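Local coordinates for uncharacterized protein (Capnocytophaga ochracea, PDB 4W9R), which is of unknown function but is probably an esterase with an alpha/beta-hydrolase fold, made with a signal sequence, at residues V54-Y57 and E58-E62; V217-A220 and K221-I225; N307-L310 and K311-M314. All blocks are in the same frame, centred on the assembly; numbering follows the deposited sequence.

Interaction 1: V54-Y57 and E58-E62; sequences VRYY and EQFGE
Y57 and E62 meet where helix 43-59 ends and the chain turns away through a Schellman motif. E62 N donates to Y57 O at 2.8 Å. G61 N reaches back to E58 O at 3.1 Å, and G61 itself takes the positive phi that redirects the chain. One turn earlier the helical bonds are regular: E58 N binds V54 O at 3.1 Å and Q59 N binds R55 O at 3.0 Å. The bonds from Q59 N and F60 N to Y56 O are weak.

Two side-chain pairs cover this end. F60 turns its ring edge to the face of Y56, a T-shaped pair with ring centroids 5.0 Å apart and planes at 66°. F60 CE2 does the touching, above the Y56 ring toward its rim and 3.5 Å from Y56 CE1. Y56 reaches this place because its CG stands anti to the backbone N (chi1 173°). On Y57, the carboxylate oxygen OE1 of E62 lies 3.4 Å from CD1. It approaches obliquely, with the carboxylate plane only 19° from the ring plane.

Several polar ends find partners outside 54-62. Y57 OH bonds to A226 O of helix 217-232 in its own chain. Y56 OH bonds to N218 O of the second subunit, and E62 OE2 accepts from N218 ND2 of that subunit; E62 OE1 has a long, weak ion pair with K237. R55 splits its guanidinium group between E27 and Y24 of its own chain and E48 of the second subunit.

The backbone bonds of the Schellman motif close the helix, while Y56 and E62 reach the second subunit. Buried charge on R55 and E62 is probably stabilised by these partners.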
loop_
_atom_site.group_PDB
_atom_site.type_symbol
_atom_site.label_atom_id
_atom_site.label_comp_id
_atom_site.label_asym_id
_atom_site.label_seq_id
_atom_site.Cartn_x
_atom_site.Cartn_y
_atom_site.Cartn_z
ATOM N N VAL B 54 -3.244 8.154 -0.184
ATOM C CA VAL B 54 -4.046 9.229 -0.770
ATOM C C VAL B 54 -3.143 10.394 -1.173
ATOM O O VAL B 54 -3.457 11.137 -2.102
ATOM C CB VAL B 54 -5.162 9.734 0.184
ATOM C CG1 VAL B 54 -6.129 8.605 0.521
ATOM C CG2 VAL B 54 -4.580 10.342 1.446
ATOM N N ARG B 55 -2.015 10.541 -0.484
ATOM C CA ARG B 55 -1.013 11.530 -0.864
ATOM C C ARG B 55 -0.291 11.071 -2.122
ATOM O O ARG B 55 0.031 11.870 -3.000
ATOM C CB ARG B 55 -0.011 11.755 0.268
ATOM C CG ARG B 55 -0.602 12.414 1.498
ATOM C CD ARG B 55 0.413 12.491 2.628
ATOM N NE ARG B 55 1.657 13.128 2.204
ATOM C CZ ARG B 55 1.865 14.441 2.215
ATOM N NH1 ARG B 55 0.910 15.262 2.628
ATOM N NH2 ARG B 55 3.028 14.932 1.812
ATOM N N TYR B 56 -0.043 9.768 -2.188
ATOM C CA TYR B 56 0.591 9.133 -3.335
ATOM C C TYR B 56 -0.220 9.369 -4.606
ATOM O O TYR B 56 0.302 9.868 -5.603
ATOM C CB TYR B 56 0.755 7.637 -3.057
ATOM C CG TYR B 56 1.244 6.792 -4.212
ATOM C CD1 TYR B 56 2.602 6.613 -4.443
ATOM C CD2 TYR B 56 0.346 6.137 -5.045
ATOM C CE1 TYR B 56 3.050 5.823 -5.485
ATOM C CE2 TYR B 56 0.783 5.349 -6.090
ATOM C CZ TYR B 56 2.134 5.194 -6.305
ATOM O OH TYR B 56 2.566 4.408 -7.345
ATOM N N TYR B 57 -1.500 9.015 -4.559
ATOM C CA TYR B 57 -2.393 9.194 -5.696
ATOM C C TYR B 57 -2.573 10.664 -6.062
ATOM O O TYR B 57 -2.746 11.003 -7.232
ATOM C CB TYR B 57 -3.754 8.561 -5.404
ATOM C CG TYR B 57 -3.767 7.054 -5.519
ATOM C CD1 TYR B 57 -3.121 6.414 -6.569
ATOM C CD2 TYR B 57 -4.420 6.270 -4.575
ATOM C CE1 TYR B 57 -3.131 5.036 -6.681
ATOM C CE2 TYR B 57 -4.434 4.890 -4.678
ATOM C CZ TYR B 57 -3.788 4.279 -5.734
ATOM O OH TYR B 57 -3.797 2.908 -5.844
ATOM N N GLU B 58 -2.529 11.535 -5.059
ATOM C CA GLU B 58 -2.695 12.965 -5.287
ATOM C C GLU B 58 -1.502 13.542 -6.046
ATOM O O GLU B 58 -1.662 14.424 -6.890
ATOM C CB GLU B 58 -2.893 13.703 -3.960
ATOM C CG GLU B 58 -3.371 15.145 -4.098
ATOM C CD GLU B 58 -2.230 16.130 -4.275
ATOM O OE1 GLU B 58 -1.086 15.790 -3.902
ATOM O OE2 GLU B 58 -2.476 17.243 -4.785
ATOM N N GLN B 59 -0.308 13.040 -5.746
ATOM C CA GLN B 59 0.902 13.505 -6.419
ATOM C C GLN B 59 0.896 13.116 -7.895
ATOM O O GLN B 59 1.470 13.814 -8.730
ATOM C CB GLN B 59 2.152 12.950 -5.732
ATOM C CG GLN B 59 2.407 13.524 -4.348
ATOM C CD GLN B 59 3.612 12.902 -3.668
ATOM O OE1 GLN B 59 4.390 12.183 -4.295
ATOM N NE2 GLN B 59 3.772 13.175 -2.377
ATOM N N PHE B 60 0.241 12.002 -8.211
ATOM C CA PHE B 60 0.138 11.540 -9.592
ATOM C C PHE B 60 -1.108 12.090 -10.276
ATOM O O PHE B 60 -1.400 11.747 -11.423
ATOM C CB PHE B 60 0.137 10.010 -9.653
ATOM C CG PHE B 60 1.490 9.393 -9.440
ATOM C CD1 PHE B 60 2.478 9.511 -10.405
ATOM C CD2 PHE B 60 1.771 8.688 -8.283
ATOM C CE1 PHE B 60 3.725 8.943 -10.216
ATOM C CE2 PHE B 60 3.017 8.116 -8.089
ATOM C CZ PHE B 60 3.994 8.244 -9.056
ATOM N N GLY B 61 -1.850 12.931 -9.563
ATOM C CA GLY B 61 -3.036 13.560 -10.112
ATOM C C GLY B 61 -4.189 12.599 -10.325
ATOM O O GLY B 61 -5.111 12.885 -11.090
ATOM N N GLU B 62 -4.137 11.452 -9.656
ATOM C CA GLU B 62 -5.205 10.463 -9.753
ATOM C C GLU B 62 -6.268 10.668 -8.675
ATOM O O GLU B 62 -7.320 10.030 -8.699
ATOM C CB GLU B 62 -4.630 9.049 -9.663
ATOM C CG GLU B 62 -3.614 8.729 -10.744
ATOM C CD GLU B 62 -3.165 7.282 -10.711
ATOM O OE1 GLU B 62 -3.699 6.509 -9.886
ATOM O OE2 GLU B 62 -2.281 6.915 -11.513
#

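Interaction 2: V217-A220 and K221-I225; sequences VNAA and KLQGI
V217 and K221 belong to the first turns of helix 217-232 of what is probably an alpha/beta-hydrolase fold. The helix comes just after strand 215-216, beyond the outermost strand 205-213. K221 N donates to V217 O at 3.0 Å, and G224 N donates to A220 O at 2.8 Å. The bonds from L222 N to N218 O and from Q223 N to A219 O are weak. N218 and K221 lie side by side and point the same way. K221 CE passes 3.4 Å from N218 OD1, so the amide oxygen meets mainly the lysine methylene.

The next shell fixes these groups. The lysine chain bends (chi3 -71°), and its NZ forms a salt bridge with E123. The lysine side chain also rests on L147 and N148 of strand 143-149. The polar end of N218 is engaged by E62 of the second subunit. Q223 OE1 is held by Q227 of the second subunit, so this amide ties two chains together.

The amide nitrogen of Q223 turns back on its own helix. Q223 NE2 donates to A219 O at 3.3 Å from well above the carbonyl plane, 67° out of it, beside the weak bond that Q223 N makes to the same oxygen.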
loop_
_atom_site.group_PDB
_atom_site.type_symbol
_atom_site.label_atom_id
_atom_site.label_comp_id
_atom_site.label_asym_id
_atom_site.label_seq_id
_atom_site.Cartn_x
_atom_site.Cartn_y
_atom_site.Cartn_z
ATOM N N VAL B 217 -3.450 -12.119 5.227
ATOM C CA VAL B 217 -4.502 -11.151 5.514
ATOM C C VAL B 217 -4.013 -9.705 5.479
ATOM O O VAL B 217 -4.569 -8.872 4.762
ATOM C CB VAL B 217 -5.135 -11.422 6.888
ATOM C CG1 VAL B 217 -6.071 -10.294 7.272
ATOM C CG2 VAL B 217 -5.867 -12.750 6.872
ATOM N N ASN B 218 -2.974 -9.416 6.254
ATOM C CA ASN B 218 -2.474 -8.052 6.382
ATOM C C ASN B 218 -1.941 -7.486 5.071
ATOM O O ASN B 218 -2.084 -6.295 4.799
ATOM C CB ASN B 218 -1.390 -7.994 7.459
ATOM C CG ASN B 218 -1.939 -8.267 8.845
ATOM O OD1 ASN B 218 -3.069 -7.895 9.162
ATOM N ND2 ASN B 218 -1.142 -8.926 9.679
ATOM N N ALA B 219 -1.333 -8.343 4.257
ATOM C CA ALA B 219 -0.834 -7.925 2.953
ATOM C C ALA B 219 -1.993 -7.656 1.999
ATOM O O ALA B 219 -1.910 -6.786 1.133
ATOM C CB ALA B 219 0.096 -8.977 2.376
ATOM N N ALA B 220 -3.074 -8.410 2.166
ATOM C CA ALA B 220 -4.255 -8.250 1.327
ATOM C C ALA B 220 -4.985 -6.950 1.642
ATOM O O ALA B 220 -5.535 -6.308 0.748
ATOM C CB ALA B 220 -5.190 -9.434 1.496
ATOM N N LYS B 221 -4.986 -6.566 2.915
ATOM C CA LYS B 221 -5.655 -5.341 3.334
ATOM C C LYS B 221 -4.982 -4.110 2.735
ATOM O O LYS B 221 -5.657 -3.161 2.338
ATOM C CB LYS B 221 -5.690 -5.237 4.859
ATOM C CG LYS B 221 -6.614 -6.248 5.516
ATOM C CD LYS B 221 -6.906 -5.892 6.964
ATOM C CE LYS B 221 -5.695 -6.110 7.850
ATOM N NZ LYS B 221 -6.014 -5.842 9.280
ATOM N N LEU B 222 -3.654 -4.130 2.669
ATOM C CA LEU B 222 -2.908 -3.035 2.058
ATOM C C LEU B 222 -3.272 -2.899 0.588
ATOM O O LEU B 222 -3.512 -1.796 0.097
ATOM C CB LEU B 222 -1.401 -3.246 2.199
ATOM C CG LEU B 222 -0.789 -3.106 3.591
ATOM C CD1 LEU B 222 0.719 -3.278 3.519
ATOM C CD2 LEU B 222 -1.152 -1.769 4.223
ATOM N N GLN B 223 -3.316 -4.031 -0.106
ATOM C CA GLN B 223 -3.660 -4.041 -1.521
ATOM C C GLN B 223 -5.117 -3.641 -1.722
ATOM O O GLN B 223 -5.478 -3.083 -2.757
ATOM C CB GLN B 223 -3.393 -5.419 -2.126
ATOM C CG GLN B 223 -1.937 -5.849 -2.048
ATOM C CD GLN B 223 -1.707 -7.230 -2.626
ATOM O OE1 GLN B 223 -1.964 -7.473 -3.806
ATOM N NE2 GLN B 223 -1.227 -8.147 -1.794
ATOM N N GLY B 224 -5.945 -3.923 -0.722
ATOM C CA GLY B 224 -7.348 -3.557 -0.765
ATOM C C GLY B 224 -7.541 -2.054 -0.776
ATOM O O GLY B 224 -8.358 -1.530 -1.535
ATOM N N ILE B 225 -6.784 -1.360 0.068
ATOM C CA ILE B 225 -6.828 0.097 0.122
ATOM C C ILE B 225 -6.386 0.701 -1.204
ATOM O O ILE B 225 -7.021 1.620 -1.721
ATOM C CB ILE B 225 -5.934 0.648 1.247
ATOM C CG1 ILE B 225 -6.367 0.081 2.597
ATOM C CG2 ILE B 225 -5.974 2.168 1.271
ATOM C CD1 ILE B 225 -5.483 0.499 3.748
#

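Interaction 3: N307-L310 and K311-M314; sequences NGYL and KTAM
Y309 to T312 form a type I beta turn, closed by T312 N donating to Y309 O at 2.9 Å. The same oxygen takes a second bond from the T312 hydroxyl, OG1, at 2.6 Å. The two donors come from different directions. OG1 lies in the carbonyl plane on a lone pair, whereas T312 N sits above that plane. T312 can do this because OG1 stands between its backbone N and carbonyl carbon (chi1 69°). OG1 also comes to the edge of the Y309 ring, close to its plane.

M314, modelled as selenomethionine, covers one face of that ring. Its methyl carbon CE is 3.5 Å from the Y309 ring centroid and 15° off the ring normal, a CH-pi contact. M314 SE, above the face at 4.8 Å from the same centroid, gives the Met-aromatic contact. The M314 chain is bent at its last torsion (chi3 77°), which carries CE back toward the ring.

Y309 OH bonds to P276 O, which fixes the far end of the ring. G308 O bonds to a glycerol that probably came from the crystallisation liquor.

The turn links helix 294-306 to helix 314-325. Y309 and M314 both pack on V304 and V281, so the turn is packed between helices 278-290 and 294-306 and the loop carrying I345.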
loop_
_atom_site.group_PDB
_atom_site.type_symbol
_atom_site.label_atom_id
_atom_site.label_comp_id
_atom_site.label_asym_id
_atom_site.label_seq_id
_atom_site.Cartn_x
_atom_site.Cartn_y
_atom_site.Cartn_z
ATOM N N ASN B 307 -13.185 28.452 -16.771
ATOM C CA ASN B 307 -12.347 27.908 -15.708
ATOM C C ASN B 307 -10.841 27.973 -15.973
ATOM O O ASN B 307 -10.292 27.167 -16.723
ATOM C CB ASN B 307 -12.737 26.447 -15.455
ATOM C CG ASN B 307 -14.232 26.205 -15.606
ATOM O OD1 ASN B 307 -14.986 26.288 -14.637
ATOM N ND2 ASN B 307 -14.662 25.897 -16.824
ATOM N N GLY B 308 -10.180 28.912 -15.303
ATOM C CA GLY B 308 -8.741 28.907 -15.109
ATOM C C GLY B 308 -7.867 29.514 -16.195
ATOM O O GLY B 308 -6.750 29.948 -15.921
ATOM N N TYR B 309 -8.364 29.544 -17.428
ATOM C CA TYR B 309 -7.561 30.008 -18.563
ATOM C C TYR B 309 -7.818 31.448 -19.020
ATOM O O TYR B 309 -7.250 31.886 -20.022
ATOM C CB TYR B 309 -7.729 29.043 -19.735
ATOM C CG TYR B 309 -7.197 27.666 -19.413
ATOM C CD1 TYR B 309 -8.045 26.655 -18.983
ATOM C CD2 TYR B 309 -5.840 27.384 -19.511
ATOM C CE1 TYR B 309 -7.561 25.395 -18.677
ATOM C CE2 TYR B 309 -5.346 26.129 -19.209
ATOM C CZ TYR B 309 -6.212 25.138 -18.790
ATOM O OH TYR B 309 -5.728 23.886 -18.487
ATOM N N LEU B 310 -8.688 32.163 -18.312
ATOM C CA LEU B 310 -9.073 33.528 -18.686
ATOM C C LEU B 310 -7.884 34.462 -18.929
ATOM O O LEU B 310 -7.933 35.332 -19.801
ATOM C CB LEU B 310 -9.974 34.129 -17.605
ATOM C CG LEU B 310 -10.416 35.578 -17.816
ATOM C CD1 LEU B 310 -11.201 35.716 -19.113
ATOM C CD2 LEU B 310 -11.230 36.076 -16.633
ATOM N N LYS B 311 -6.811 34.260 -18.173
ATOM C CA LYS B 311 -5.639 35.129 -18.228
ATOM C C LYS B 311 -4.633 34.665 -19.278
ATOM O O LYS B 311 -3.529 35.197 -19.366
ATOM C CB LYS B 311 -4.970 35.217 -16.856
ATOM C CG LYS B 311 -5.813 35.936 -15.816
ATOM C CD LYS B 311 -6.254 37.300 -16.325
ATOM C CE LYS B 311 -7.182 37.992 -15.339
ATOM N NZ LYS B 311 -7.661 39.302 -15.864
ATOM N N THR B 312 -5.012 33.657 -20.055
ATOM C CA THR B 312 -4.144 33.111 -21.092
ATOM C C THR B 312 -4.721 33.377 -22.478
ATOM O O THR B 312 -5.917 33.617 -22.626
ATOM C CB THR B 312 -3.932 31.596 -20.926
ATOM O OG1 THR B 312 -5.154 30.904 -21.217
ATOM C CG2 THR B 312 -3.484 31.270 -19.509
ATOM N N ALA B 313 -3.855 33.371 -23.485
ATOM C CA ALA B 313 -4.262 33.626 -24.865
ATOM C C ALA B 313 -5.123 32.512 -25.460
ATOM O O ALA B 313 -5.689 32.671 -26.541
ATOM C CB ALA B 313 -3.033 33.845 -25.731
HETATM N N MSE B 314 -5.223 31.388 -24.755
HETATM C CA MSE B 314 -5.872 30.196 -25.298
HETATM C C MSE B 314 -7.360 30.347 -25.672
HETATM O O MSE B 314 -7.746 29.931 -26.765
HETATM C CB MSE B 314 -5.715 29.027 -24.321
HETATM C CG MSE B 314 -6.053 27.687 -24.940
HETATM SE SE MSE B 314 -5.588 26.189 -23.794
HETATM C CE MSE B 314 -7.063 26.323 -22.548
#

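In the fold
The three contacts come in series along the chain. Interaction 1 ends helix 43-59, between parallel strands 35-40 and 67-71. Interaction 2 begins helix 217-232, and the two helices pack together on the same sheet. The centres of these two contacts are about 19 Å apart and their nearest atoms about 5 Å. Both touch the second subunit: one helix end meets the other's start across the dimer. Interaction 3 lies apart, in the C-terminal helical part, its centre about 25 Å from that of interaction 1 and about 43 Å from that of interaction 2. The two contacts at the second subunit lie in the probable hydrolase part; 307-314 connects helices 294-306 and 314-325.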